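Local coordinates for pyruvate-formate lyase-activating enzyme (Bacteroides vulgatus ATCC 8482, PDB 3CAN), which belongs to the radical SAM superfamily and presents here a domain of the partial TIM-barrel kind, a six-stranded parallel sheet flanked by helices, at residues 84-89 with 120-125; 94-99 with 128-133; 111-116 with 168-173; 124-129 with 174-179. One frame throughout, in Å; residues are numbered along the deposited sequence.

Contact 1: 84-89 with 120-125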
loop_
_atom_site.group_PDB
_atom_site.type_symbol
_atom_site.label_atom_id
_atom_site.label_comp_id
_atom_site.label_asym_id
_atom_site.label_seq_id
_atom_site.Cartn_x
_atom_site.Cartn_y
_atom_site.Cartn_z
ATOM N N ASN A 84 10.000 -4.789 -18.769
ATOM C CA ASN A 84 9.949 -5.544 -17.506
ATOM C C ASN A 84 8.619 -6.251 -17.277
ATOM O O ASN A 84 8.580 -7.382 -16.770
ATOM C CB ASN A 84 10.233 -4.624 -16.316
ATOM C CG ASN A 84 11.707 -4.290 -16.173
ATOM O OD1 ASN A 84 12.561 -4.907 -16.828
ATOM N ND2 ASN A 84 12.015 -3.270 -15.359
ATOM N N ILE A 85 7.530 -5.585 -17.630
ATOM C CA ILE A 85 6.223 -6.193 -17.503
ATOM C C ILE A 85 6.149 -7.391 -18.437
ATOM O O ILE A 85 5.698 -8.466 -18.044
ATOM C CB ILE A 85 5.066 -5.202 -17.786
ATOM C CG1 ILE A 85 5.072 -4.055 -16.764
ATOM C CG2 ILE A 85 3.749 -5.947 -17.776
ATOM C CD1 ILE A 85 4.178 -2.884 -17.137
ATOM N N ARG A 86 6.620 -7.226 -19.676
ATOM C CA ARG A 86 6.623 -8.349 -20.609
ATOM C C ARG A 86 7.481 -9.501 -20.078
ATOM O O ARG A 86 7.086 -10.658 -20.176
ATOM C CB ARG A 86 7.106 -7.919 -21.994
ATOM C CG ARG A 86 6.997 -9.009 -23.057
ATOM C CD ARG A 86 7.213 -8.430 -24.455
ATOM N NE ARG A 86 6.097 -7.582 -24.860
ATOM C CZ ARG A 86 4.924 -8.035 -25.288
ATOM N NH1 ARG A 86 4.692 -9.342 -25.408
ATOM N NH2 ARG A 86 3.979 -7.180 -25.616
ATOM N N ARG A 87 8.638 -9.181 -19.498
ATOM C CA ARG A 87 9.527 -10.236 -19.009
ATOM C C ARG A 87 8.883 -11.058 -17.897
ATOM O O ARG A 87 8.980 -12.290 -17.907
ATOM C CB ARG A 87 10.877 -9.686 -18.551
ATOM C CG ARG A 87 11.935 -10.788 -18.523
ATOM C CD ARG A 87 13.299 -10.286 -18.127
ATOM N NE ARG A 87 14.258 -11.396 -18.070
ATOM C CZ ARG A 87 14.910 -11.896 -19.124
ATOM N NH1 ARG A 87 15.755 -12.908 -18.957
ATOM N NH2 ARG A 87 14.737 -11.389 -20.342
ATOM N N VAL A 88 8.229 -10.391 -16.952
ATOM C CA VAL A 88 7.552 -11.084 -15.870
ATOM C C VAL A 88 6.406 -11.949 -16.406
ATOM O O VAL A 88 6.239 -13.105 -15.998
ATOM C CB VAL A 88 7.060 -10.088 -14.812
ATOM C CG1 VAL A 88 6.366 -10.809 -13.669
ATOM C CG2 VAL A 88 8.254 -9.252 -14.296
ATOM N N ALA A 89 5.636 -11.392 -17.334
ATOM C CA ALA A 89 4.540 -12.131 -17.962
ATOM C C ALA A 89 5.041 -13.387 -18.684
ATOM O O ALA A 89 4.438 -14.474 -18.570
ATOM C CB ALA A 89 3.791 -11.225 -18.922
ATOM N N ALA A 120 -3.473 -7.129 -21.969
ATOM C CA ALA A 120 -4.287 -8.246 -22.451
ATOM C C ALA A 120 -3.511 -9.147 -23.417
ATOM O O ALA A 120 -3.750 -10.349 -23.502
ATOM C CB ALA A 120 -5.544 -7.708 -23.128
ATOM N N SER A 121 -2.568 -8.555 -24.135
ATOM C CA SER A 121 -1.771 -9.271 -25.130
ATOM C C SER A 121 -0.688 -10.156 -24.523
ATOM O O SER A 121 -0.133 -11.011 -25.206
ATOM C CB SER A 121 -1.145 -8.266 -26.112
ATOM O OG SER A 121 -0.069 -7.556 -25.531
ATOM N N LEU A 122 -0.381 -9.960 -23.241
ATOM C CA LEU A 122 0.677 -10.712 -22.593
ATOM C C LEU A 122 0.243 -12.142 -22.289
ATOM O O LEU A 122 -0.947 -12.403 -22.063
ATOM C CB LEU A 122 1.128 -10.001 -21.314
ATOM C CG LEU A 122 1.668 -8.587 -21.535
ATOM C CD1 LEU A 122 1.917 -7.868 -20.191
ATOM C CD2 LEU A 122 2.938 -8.617 -22.408
ATOM N N PRO A 123 1.206 -13.086 -22.311
ATOM C CA PRO A 123 0.892 -14.500 -22.147
ATOM C C PRO A 123 0.378 -14.861 -20.754
ATOM O O PRO A 123 -0.262 -15.906 -20.594
ATOM C CB PRO A 123 2.230 -15.197 -22.437
ATOM C CG PRO A 123 3.247 -14.198 -22.144
ATOM C CD PRO A 123 2.647 -12.871 -22.520
ATOM N N ARG A 124 0.710 -14.037 -19.755
ATOM C CA ARG A 124 0.106 -14.111 -18.421
ATOM C C ARG A 124 -0.373 -12.720 -18.061
ATOM O O ARG A 124 0.394 -11.764 -18.156
ATOM C CB ARG A 124 1.121 -14.584 -17.370
ATOM C CG ARG A 124 0.529 -14.700 -15.960
ATOM C CD ARG A 124 1.510 -15.209 -14.903
ATOM N NE ARG A 124 0.857 -15.235 -13.592
ATOM C CZ ARG A 124 0.718 -16.308 -12.819
ATOM N NH1 ARG A 124 1.206 -17.491 -13.182
ATOM N NH2 ARG A 124 0.078 -16.198 -11.666
ATOM N N HIS A 125 -1.641 -12.600 -17.677
ATOM C CA HIS A 125 -2.188 -11.303 -17.256
ATOM C C HIS A 125 -1.812 -11.006 -15.810
ATOM O O HIS A 125 -1.471 -11.935 -15.048
ATOM C CB HIS A 125 -3.714 -11.307 -17.346
ATOM C CG HIS A 125 -4.241 -11.406 -18.741
ATOM N ND1 HIS A 125 -5.565 -11.682 -19.009
ATOM C CD2 HIS A 125 -3.633 -11.257 -19.941
ATOM C CE1 HIS A 125 -5.750 -11.695 -20.319
ATOM N NE2 HIS A 125 -4.591 -11.456 -20.907
HETATM O O HOH W 1 1.957 -9.791 -26.686
#
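R86 sets out from helix 79-90 with CG trans to its main-chain nitrogen (chi1 -174°) and turns once, at chi3 (-70°), which lays the guanidinium across L122. L122 CD2 sits over one face of that group, toward its rim, 3.5 Å from R86 CZ. In the guanidinium plane, at its edge, water 1 accepts from R86 NH1 and donates to S121 O at 2.8 Å, a water bridge between the segments. S121 OG itself turns back to F118 O in its own helix.

Next to this polar fringe the contact is apolar. The other methyl of L122, CD1, lies 3.6 Å from I85 CG2, the two side chains meeting nearly at right angles, and A89 CB packs 3.8 Å from L122 CB. P123 closes over the end, its CD 4.1 Å from A89 CB. A89 CB also comes 3.5 Å from R124 O, a carbonyl that accepts a hydrogen bond from Y95 OH. I85 and L122 both touch Y95 of strand 95-101, the strand between the two helices in the chain. A helix packed against the turn that ends the next helix, against their shared strand, is what successive beta-alpha units of a parallel sheet produce.

Contact 2: 94-99 with 128-133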
loop_
_atom_site.group_PDB
_atom_site.type_symbol
_atom_site.label_atom_id
_atom_site.label_comp_id
_atom_site.label_asym_id
_atom_site.label_seq_id
_atom_site.Cartn_x
_atom_site.Cartn_y
_atom_site.Cartn_z
ATOM N N PRO A 94 3.545 -14.432 -10.970
ATOM C CA PRO A 94 2.486 -13.528 -10.541
ATOM C C PRO A 94 2.937 -12.072 -10.392
ATOM O O PRO A 94 3.984 -11.792 -9.789
ATOM C CB PRO A 94 2.052 -14.074 -9.175
ATOM C CG PRO A 94 2.880 -15.224 -8.883
ATOM C CD PRO A 94 3.853 -15.458 -9.950
ATOM N N TYR A 95 2.130 -11.166 -10.923
ATOM C CA TYR A 95 2.396 -9.746 -10.780
ATOM C C TYR A 95 1.112 -8.947 -10.656
ATOM O O TYR A 95 0.048 -9.357 -11.164
ATOM C CB TYR A 95 3.259 -9.228 -11.944
ATOM C CG TYR A 95 2.600 -9.252 -13.322
ATOM C CD1 TYR A 95 2.157 -8.082 -13.921
ATOM C CD2 TYR A 95 2.448 -10.442 -14.022
ATOM C CE1 TYR A 95 1.564 -8.089 -15.176
ATOM C CE2 TYR A 95 1.855 -10.460 -15.289
ATOM C CZ TYR A 95 1.418 -9.287 -15.850
ATOM O OH TYR A 95 0.834 -9.309 -17.099
ATOM N N TYR A 96 1.224 -7.804 -9.985
ATOM C CA TYR A 96 0.173 -6.800 -9.922
ATOM C C TYR A 96 0.637 -5.587 -10.723
ATOM O O TYR A 96 1.828 -5.238 -10.713
ATOM C CB TYR A 96 -0.059 -6.287 -8.490
ATOM C CG TYR A 96 -0.711 -7.196 -7.477
ATOM C CD1 TYR A 96 -0.969 -8.534 -7.723
ATOM C CD2 TYR A 96 -1.025 -6.694 -6.215
ATOM C CE1 TYR A 96 -1.558 -9.348 -6.737
ATOM C CE2 TYR A 96 -1.609 -7.486 -5.243
ATOM C CZ TYR A 96 -1.875 -8.808 -5.512
ATOM O OH TYR A 96 -2.445 -9.576 -4.525
ATOM N N ILE A 97 -0.317 -4.927 -11.370
ATOM C CA ILE A 97 -0.077 -3.647 -12.017
ATOM C C ILE A 97 -0.801 -2.556 -11.224
ATOM O O ILE A 97 -1.977 -2.694 -10.903
ATOM C CB ILE A 97 -0.585 -3.649 -13.471
ATOM C CG1 ILE A 97 0.238 -4.630 -14.311
ATOM C CG2 ILE A 97 -0.512 -2.227 -14.060
ATOM C CD1 ILE A 97 1.685 -4.185 -14.598
ATOM N N ARG A 98 -0.091 -1.479 -10.908
ATOM C CA ARG A 98 -0.672 -0.326 -10.252
ATOM C C ARG A 98 -0.678 0.872 -11.186
ATOM O O ARG A 98 0.329 1.172 -11.824
ATOM C CB ARG A 98 0.089 -0.005 -8.972
ATOM C CG ARG A 98 0.043 -1.150 -7.976
ATOM C CD ARG A 98 1.289 -1.995 -8.068
ATOM N NE ARG A 98 2.393 -1.307 -7.393
ATOM C CZ ARG A 98 2.563 -1.281 -6.070
ATOM N NH1 ARG A 98 1.714 -1.921 -5.261
ATOM N NH2 ARG A 98 3.601 -0.624 -5.550
ATOM N N ILE A 99 -1.823 1.544 -11.269
ATOM C CA ILE A 99 -1.965 2.743 -12.079
ATOM C C ILE A 99 -2.465 3.866 -11.175
ATOM O O ILE A 99 -3.643 3.908 -10.832
ATOM C CB ILE A 99 -2.912 2.532 -13.262
ATOM C CG1 ILE A 99 -2.421 1.373 -14.132
ATOM C CG2 ILE A 99 -3.036 3.854 -14.099
ATOM C CD1 ILE A 99 -3.379 1.034 -15.288
ATOM N N ILE A 128 -4.134 -8.700 -10.649
ATOM C CA ILE A 128 -5.068 -7.602 -10.495
ATOM C C ILE A 128 -4.394 -6.332 -11.000
ATOM O O ILE A 128 -3.159 -6.216 -10.995
ATOM C CB ILE A 128 -5.500 -7.405 -9.010
ATOM C CG1 ILE A 128 -6.701 -6.461 -8.884
ATOM C CG2 ILE A 128 -4.342 -6.854 -8.155
ATOM C CD1 ILE A 128 -7.937 -6.960 -9.506
ATOM N N ILE A 129 -5.217 -5.410 -11.480
ATOM C CA ILE A 129 -4.787 -4.059 -11.796
ATOM C C ILE A 129 -5.433 -3.125 -10.770
ATOM O O ILE A 129 -6.660 -3.029 -10.705
ATOM C CB ILE A 129 -5.187 -3.648 -13.218
ATOM C CG1 ILE A 129 -4.589 -4.599 -14.263
ATOM C CG2 ILE A 129 -4.730 -2.214 -13.512
ATOM C CD1 ILE A 129 -5.223 -4.461 -15.658
ATOM N N ASN A 130 -4.606 -2.461 -9.969
ATOM C CA ASN A 130 -5.075 -1.518 -8.955
ATOM C C ASN A 130 -5.059 -0.097 -9.487
ATOM O O ASN A 130 -3.984 0.453 -9.762
ATOM C CB ASN A 130 -4.191 -1.579 -7.712
ATOM C CG ASN A 130 -4.156 -2.951 -7.102
ATOM O OD1 ASN A 130 -5.145 -3.403 -6.524
ATOM N ND2 ASN A 130 -3.023 -3.638 -7.252
ATOM N N LEU A 131 -6.242 0.478 -9.661
ATOM C CA LEU A 131 -6.376 1.891 -10.016
ATOM C C LEU A 131 -6.400 2.690 -8.711
ATOM O O LEU A 131 -7.262 2.479 -7.863
ATOM C CB LEU A 131 -7.645 2.146 -10.841
ATOM C CG LEU A 131 -7.806 1.336 -12.132
ATOM C CD1 LEU A 131 -9.063 1.781 -12.892
ATOM C CD2 LEU A 131 -6.558 1.455 -13.002
ATOM N N LEU A 132 -5.428 3.576 -8.545
ATOM C CA LEU A 132 -5.268 4.346 -7.315
ATOM C C LEU A 132 -5.566 5.820 -7.602
ATOM O O LEU A 132 -4.675 6.565 -8.023
ATOM C CB LEU A 132 -3.844 4.173 -6.783
ATOM C CG LEU A 132 -3.370 2.718 -6.734
ATOM C CD1 LEU A 132 -1.886 2.623 -6.424
ATOM C CD2 LEU A 132 -4.193 1.922 -5.717
ATOM N N PRO A 133 -6.824 6.242 -7.392
ATOM C CA PRO A 133 -7.167 7.625 -7.699
ATOM C C PRO A 133 -6.336 8.631 -6.919
ATOM O O PRO A 133 -6.094 8.474 -5.709
ATOM C CB PRO A 133 -8.650 7.722 -7.322
ATOM C CG PRO A 133 -9.143 6.333 -7.398
ATOM C CD PRO A 133 -7.998 5.494 -6.917
#
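N130 N donates a hydrogen bond to I97 O at 2.8 Å, nearly along the C=O axis, and I129 CA leans on the same oxygen with a CA-H...O contact. This pairs strands 95-101 and 128-133, the two parallel strands of a beta-alpha-beta unit that crosses over through helix 109-121. The axes of the two segments come within 4.7 Å, their directions 20° from parallel. I99 N to N130 O (2.9 Å) and L132 N to I99 O carry the pattern onward; I97 N to I128 O (3.1 Å) comes first within these segments, just after Y95 O pairs with E127 N.

On one face, I97, I99, I129 and L131 are buried. The I99 side chain lies beside those of I129 and L131, pointing the same way, and its CD1 reaches I129 CG2 and L131 CD2, both at 3.9 Å. The other face carries Y96, R98, I128 and N130; R98 NE makes a salt bridge with D61 on the neighbouring strand 57-61. I128 chi1 of -168° sets CG1 trans to the nitrogen and leaves CG2 between backbone N and carbonyl carbon, facing Y96: this methyl stands over the ring, 3.7 Å from the centroid and 9° off the normal.

Contact 3: 111-116 with 168-173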
loop_
_atom_site.group_PDB
_atom_site.type_symbol
_atom_site.label_atom_id
_atom_site.label_comp_id
_atom_site.label_asym_id
_atom_site.label_seq_id
_atom_site.Cartn_x
_atom_site.Cartn_y
_atom_site.Cartn_z
ATOM N N ASN A 111 -5.289 6.395 -23.090
ATOM C CA ASN A 111 -4.235 5.764 -22.294
ATOM C C ASN A 111 -4.672 4.462 -21.650
ATOM O O ASN A 111 -3.915 3.485 -21.620
ATOM C CB ASN A 111 -3.727 6.679 -21.192
ATOM C CG ASN A 111 -2.588 6.053 -20.436
ATOM O OD1 ASN A 111 -1.543 5.765 -21.023
ATOM N ND2 ASN A 111 -2.791 5.804 -19.126
ATOM N N ILE A 112 -5.886 4.444 -21.120
ATOM C CA ILE A 112 -6.382 3.258 -20.438
ATOM C C ILE A 112 -6.622 2.130 -21.430
ATOM O O ILE A 112 -6.306 0.979 -21.141
ATOM C CB ILE A 112 -7.636 3.569 -19.592
ATOM C CG1 ILE A 112 -7.304 4.640 -18.535
ATOM C CG2 ILE A 112 -8.182 2.311 -18.934
ATOM C CD1 ILE A 112 -6.176 4.270 -17.562
ATOM N N LYS A 113 -7.147 2.450 -22.614
ATOM C CA LYS A 113 -7.295 1.434 -23.660
ATOM C C LYS A 113 -5.944 0.892 -24.135
ATOM O O LYS A 113 -5.786 -0.321 -24.284
ATOM C CB LYS A 113 -8.129 1.941 -24.847
ATOM C CG LYS A 113 -9.630 2.085 -24.527
ATOM C CD LYS A 113 -10.411 2.559 -25.730
ATOM C CE LYS A 113 -11.888 2.549 -25.430
ATOM N NZ LYS A 113 -12.689 3.051 -26.593
ATOM N N LEU A 114 -4.965 1.766 -24.345
ATOM C CA LEU A 114 -3.631 1.312 -24.777
ATOM C C LEU A 114 -3.020 0.419 -23.701
ATOM O O LEU A 114 -2.388 -0.592 -24.003
ATOM C CB LEU A 114 -2.722 2.509 -25.061
ATOM C CG LEU A 114 -3.081 3.307 -26.318
ATOM C CD1 LEU A 114 -2.181 4.556 -26.376
ATOM C CD2 LEU A 114 -2.981 2.449 -27.603
ATOM N N SER A 115 -3.227 0.802 -22.441
ATOM C CA SER A 115 -2.761 0.016 -21.300
ATOM C C SER A 115 -3.405 -1.372 -21.291
ATOM O O SER A 115 -2.726 -2.387 -21.123
ATOM C CB SER A 115 -3.070 0.744 -19.982
ATOM O OG SER A 115 -2.386 1.987 -19.873
ATOM N N ALA A 116 -4.718 -1.408 -21.487
ATOM C CA ALA A 116 -5.465 -2.661 -21.507
ATOM C C ALA A 116 -5.006 -3.563 -22.656
ATOM O O ALA A 116 -4.832 -4.763 -22.487
ATOM C CB ALA A 116 -6.962 -2.372 -21.618
ATOM N N ILE A 168 -12.392 1.156 -15.030
ATOM C CA ILE A 168 -12.607 -0.221 -14.633
ATOM C C ILE A 168 -13.321 -1.002 -15.734
ATOM O O ILE A 168 -12.956 -2.147 -16.018
ATOM C CB ILE A 168 -13.415 -0.305 -13.318
ATOM C CG1 ILE A 168 -12.592 0.265 -12.152
ATOM C CG2 ILE A 168 -13.844 -1.742 -13.043
ATOM C CD1 ILE A 168 -11.346 -0.547 -11.773
ATOM N N GLN A 169 -14.336 -0.395 -16.344
ATOM C CA GLN A 169 -15.082 -1.057 -17.407
ATOM C C GLN A 169 -14.199 -1.387 -18.606
ATOM O O GLN A 169 -14.294 -2.476 -19.163
ATOM C CB GLN A 169 -16.270 -0.210 -17.872
ATOM C CG GLN A 169 -17.215 -0.944 -18.813
ATOM C CD GLN A 169 -17.843 -2.163 -18.148
ATOM O OE1 GLN A 169 -18.501 -2.046 -17.117
ATOM N NE2 GLN A 169 -17.622 -3.336 -18.724
ATOM N N ILE A 170 -13.365 -0.435 -19.013
ATOM C CA ILE A 170 -12.446 -0.640 -20.136
ATOM C C ILE A 170 -11.563 -1.860 -19.879
ATOM O O ILE A 170 -11.461 -2.768 -20.701
ATOM C CB ILE A 170 -11.553 0.605 -20.370
ATOM C CG1 ILE A 170 -12.388 1.769 -20.922
ATOM C CG2 ILE A 170 -10.411 0.283 -21.340
ATOM C CD1 ILE A 170 -11.740 3.132 -20.744
ATOM N N LEU A 171 -10.917 -1.884 -18.720
ATOM C CA LEU A 171 -10.023 -2.983 -18.401
ATOM C C LEU A 171 -10.778 -4.327 -18.372
ATOM O O LEU A 171 -10.291 -5.329 -18.906
ATOM C CB LEU A 171 -9.304 -2.697 -17.076
ATOM C CG LEU A 171 -8.319 -1.529 -17.127
ATOM C CD1 LEU A 171 -7.956 -1.042 -15.710
ATOM C CD2 LEU A 171 -7.065 -1.910 -17.942
ATOM N N THR A 172 -11.968 -4.320 -17.777
ATOM C CA THR A 172 -12.830 -5.490 -17.719
ATOM C C THR A 172 -13.222 -5.950 -19.124
ATOM O O THR A 172 -13.209 -7.148 -19.410
ATOM C CB THR A 172 -14.097 -5.205 -16.872
ATOM O OG1 THR A 172 -13.712 -4.749 -15.561
ATOM C CG2 THR A 172 -14.952 -6.452 -16.738
ATOM N N ASP A 173 -13.554 -4.996 -19.996
ATOM C CA ASP A 173 -13.917 -5.302 -21.384
ATOM C C ASP A 173 -12.807 -6.021 -22.156
ATOM O O ASP A 173 -13.098 -6.791 -23.070
ATOM C CB ASP A 173 -14.316 -4.022 -22.140
ATOM C CG ASP A 173 -15.682 -3.473 -21.721
ATOM O OD1 ASP A 173 -16.472 -4.183 -21.060
ATOM O OD2 ASP A 173 -15.966 -2.302 -22.063
#
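I170 and L171 are the residues of 168-173 that meet I112, K113 and A116 on helix 109-121. Going along from the N-terminal end, I168 turns from the other helix and packs on L131 and A178 of the sheet, while its carbonyl oxygen takes both T172 N and T172 OG1, the latter at 2.7 Å, from opposite faces of its plane. Q169 lies on the exposed side and gives NE2 to D173 OD1 at 2.7 Å, one turn on, from above the carboxylate plane.

I170 comes next and fills the junction. It was modelled in two positions, and in the one described its side chain crosses those of I112 and K113 at about a right angle; CG2, trans to the main-chain nitrogen, lies 3.7 Å from K113 CG and 3.9 Å from I112 CG2. K113 offers its methylene chain here and carries its charge to E109. L171 then swings CD2 to A116 CB, 3.7 Å away, and also touches I129 and L131 of the sheet.

The segment axes come within 9.3 Å, at 26°. With methyl and methylene groups on both sides and no hydrogen bond across, fit of shape, not directed bonds, holds the helices together here.

Contact 4: 124-129 with 174-179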
loop_
_atom_site.group_PDB
_atom_site.type_symbol
_atom_site.label_atom_id
_atom_site.label_comp_id
_atom_site.label_asym_id
_atom_site.label_seq_id
_atom_site.Cartn_x
_atom_site.Cartn_y
_atom_site.Cartn_z
ATOM N N ARG A 124 0.710 -14.037 -19.755
ATOM C CA ARG A 124 0.106 -14.111 -18.421
ATOM C C ARG A 124 -0.373 -12.720 -18.061
ATOM O O ARG A 124 0.394 -11.764 -18.156
ATOM C CB ARG A 124 1.121 -14.584 -17.370
ATOM C CG ARG A 124 0.529 -14.700 -15.960
ATOM C CD ARG A 124 1.510 -15.209 -14.903
ATOM N NE ARG A 124 0.857 -15.235 -13.592
ATOM C CZ ARG A 124 0.718 -16.308 -12.819
ATOM N NH1 ARG A 124 1.206 -17.491 -13.182
ATOM N NH2 ARG A 124 0.078 -16.198 -11.666
ATOM N N HIS A 125 -1.641 -12.600 -17.677
ATOM C CA HIS A 125 -2.188 -11.303 -17.256
ATOM C C HIS A 125 -1.812 -11.006 -15.810
ATOM O O HIS A 125 -1.471 -11.935 -15.048
ATOM C CB HIS A 125 -3.714 -11.307 -17.346
ATOM C CG HIS A 125 -4.241 -11.406 -18.741
ATOM N ND1 HIS A 125 -5.565 -11.682 -19.009
ATOM C CD2 HIS A 125 -3.633 -11.257 -19.941
ATOM C CE1 HIS A 125 -5.750 -11.695 -20.319
ATOM N NE2 HIS A 125 -4.591 -11.456 -20.907
ATOM N N PRO A 126 -1.935 -9.731 -15.405
ATOM C CA PRO A 126 -1.740 -9.423 -13.982
ATOM C C PRO A 126 -2.789 -10.102 -13.119
ATOM O O PRO A 126 -3.935 -10.329 -13.562
ATOM C CB PRO A 126 -1.885 -7.888 -13.909
ATOM C CG PRO A 126 -2.582 -7.491 -15.162
ATOM C CD PRO A 126 -2.261 -8.531 -16.195
ATOM N N GLU A 127 -2.403 -10.432 -11.887
ATOM C CA GLU A 127 -3.355 -10.950 -10.907
ATOM C C GLU A 127 -4.501 -9.967 -10.705
ATOM O O GLU A 127 -5.672 -10.344 -10.568
ATOM C CB GLU A 127 -2.672 -11.162 -9.560
ATOM C CG GLU A 127 -1.560 -12.190 -9.575
ATOM C CD GLU A 127 -2.025 -13.553 -10.012
ATOM O OE1 GLU A 127 -2.685 -14.236 -9.196
ATOM O OE2 GLU A 127 -1.732 -13.953 -11.157
ATOM N N ILE A 128 -4.134 -8.700 -10.649
ATOM C CA ILE A 128 -5.068 -7.602 -10.495
ATOM C C ILE A 128 -4.394 -6.332 -11.000
ATOM O O ILE A 128 -3.159 -6.216 -10.995
ATOM C CB ILE A 128 -5.500 -7.405 -9.010
ATOM C CG1 ILE A 128 -6.701 -6.461 -8.884
ATOM C CG2 ILE A 128 -4.342 -6.854 -8.155
ATOM C CD1 ILE A 128 -7.937 -6.960 -9.506
ATOM N N ILE A 129 -5.217 -5.410 -11.480
ATOM C CA ILE A 129 -4.787 -4.059 -11.796
ATOM C C ILE A 129 -5.433 -3.125 -10.770
ATOM O O ILE A 129 -6.660 -3.029 -10.705
ATOM C CB ILE A 129 -5.187 -3.648 -13.218
ATOM C CG1 ILE A 129 -4.589 -4.599 -14.263
ATOM C CG2 ILE A 129 -4.730 -2.214 -13.512
ATOM C CD1 ILE A 129 -5.223 -4.461 -15.658
ATOM N N TYR A 174 -11.546 -5.768 -21.792
ATOM C CA TYR A 174 -10.393 -6.424 -22.416
ATOM C C TYR A 174 -10.001 -7.722 -21.708
ATOM O O TYR A 174 -8.965 -8.324 -22.018
ATOM C CB TYR A 174 -9.195 -5.464 -22.462
ATOM C CG TYR A 174 -9.257 -4.461 -23.586
ATOM C CD1 TYR A 174 -9.788 -3.196 -23.388
ATOM C CD2 TYR A 174 -8.746 -4.769 -24.849
ATOM C CE1 TYR A 174 -9.844 -2.262 -24.424
ATOM C CE2 TYR A 174 -8.801 -3.848 -25.886
ATOM C CZ TYR A 174 -9.337 -2.588 -25.666
ATOM O OH TYR A 174 -9.375 -1.656 -26.693
ATOM N N GLY A 175 -10.828 -8.159 -20.761
ATOM C CA GLY A 175 -10.625 -9.434 -20.085
ATOM C C GLY A 175 -9.643 -9.408 -18.934
ATOM O O GLY A 175 -9.162 -10.458 -18.509
ATOM N N LEU A 176 -9.405 -8.218 -18.392
ATOM C CA LEU A 176 -8.478 -8.026 -17.291
ATOM C C LEU A 176 -9.232 -7.821 -15.974
ATOM O O LEU A 176 -10.400 -7.409 -15.962
ATOM C CB LEU A 176 -7.574 -6.829 -17.581
ATOM C CG LEU A 176 -6.702 -6.952 -18.831
ATOM C CD1 LEU A 176 -6.256 -5.563 -19.303
ATOM C CD2 LEU A 176 -5.500 -7.864 -18.580
ATOM N N LYS A 177 -8.560 -8.142 -14.878
ATOM C CA LYS A 177 -9.106 -7.990 -13.532
ATOM C C LYS A 177 -8.616 -6.674 -12.954
ATOM O O LYS A 177 -7.409 -6.454 -12.826
ATOM C CB LYS A 177 -8.638 -9.133 -12.632
ATOM C CG LYS A 177 -9.012 -10.523 -13.109
ATOM C CD LYS A 177 -8.420 -11.583 -12.195
ATOM C CE LYS A 177 -8.788 -12.980 -12.663
ATOM N NZ LYS A 177 -7.989 -14.038 -11.975
ATOM N N ALA A 178 -9.554 -5.807 -12.598
ATOM C CA ALA A 178 -9.236 -4.467 -12.126
ATOM C C ALA A 178 -10.094 -4.063 -10.944
ATOM O O ALA A 178 -11.246 -4.524 -10.797
ATOM C CB ALA A 178 -9.409 -3.471 -13.246
ATOM N N THR A 179 -9.533 -3.192 -10.117
ATOM C CA THR A 179 -10.219 -2.688 -8.936
ATOM C C THR A 179 -9.731 -1.287 -8.629
ATOM O O THR A 179 -8.667 -0.881 -9.092
ATOM C CB THR A 179 -9.981 -3.605 -7.711
ATOM O OG1 THR A 179 -10.911 -3.275 -6.673
ATOM C CG2 THR A 179 -8.533 -3.480 -7.177
HETATM O O HOH W 2 -7.212 -11.594 -16.660
HETATM O O HOH W 3 -6.046 -9.490 -15.230
HETATM O O HOH W 4 -5.522 -12.793 -13.534
#
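L176 makes the tight end of this contact. Its CD2 stands over one face of the H125 imidazole, 3.9 Å from the ring centroid, and also meets P126 CD, while its CB lies 3.9 Å from I129 CD1. The imidazole is held on its far nitrogen too, NE2 donating to A120 O. Beyond L176 the backbones pair: I129 N donates to K177 O at 2.8 Å and T179 N to I129 O at 2.9 Å, with I128 CD1 pressed 3.4 Å from K177 O. At this strand end T179 packs on H135 of the second subunit.

The other side is wet. Water 2 lies in the ring plane between H125 ND1 and G175 O, water 3 joins K177 N to P126 O, and water 4 donates to P126 O and accepts weakly from K177 NZ. The extended K177 chain runs past E127 O.

G175, at positive phi, is the C-prime residue of a Schellman motif that ends helix 161-173 and turns the chain into strand 178-180, completing the beta-alpha-beta unit of strand 128-133, helix 161-173 and strand 178-180.

Contact 2 is the core of the set, near the centre of the chain, and backbone bonding of the same kind recurs in contact 4, which adds strand 178-180 on the other side of strand 128-133. Contact 3 packs helix on helix, whereas contact 1 packs a helix on the loop that follows helix 109-121; no direct hydrogen bond crosses either. Contact 3 is buried, its L171 resting on I129; contact 1 is half open, with a water at its rim. Contact 4 mixes both worlds: strand pairing at one end, water-linked loops at the other. Y95 of contact 2 ties the turn shared by contacts 1 and 4 to the sheet through R124 O.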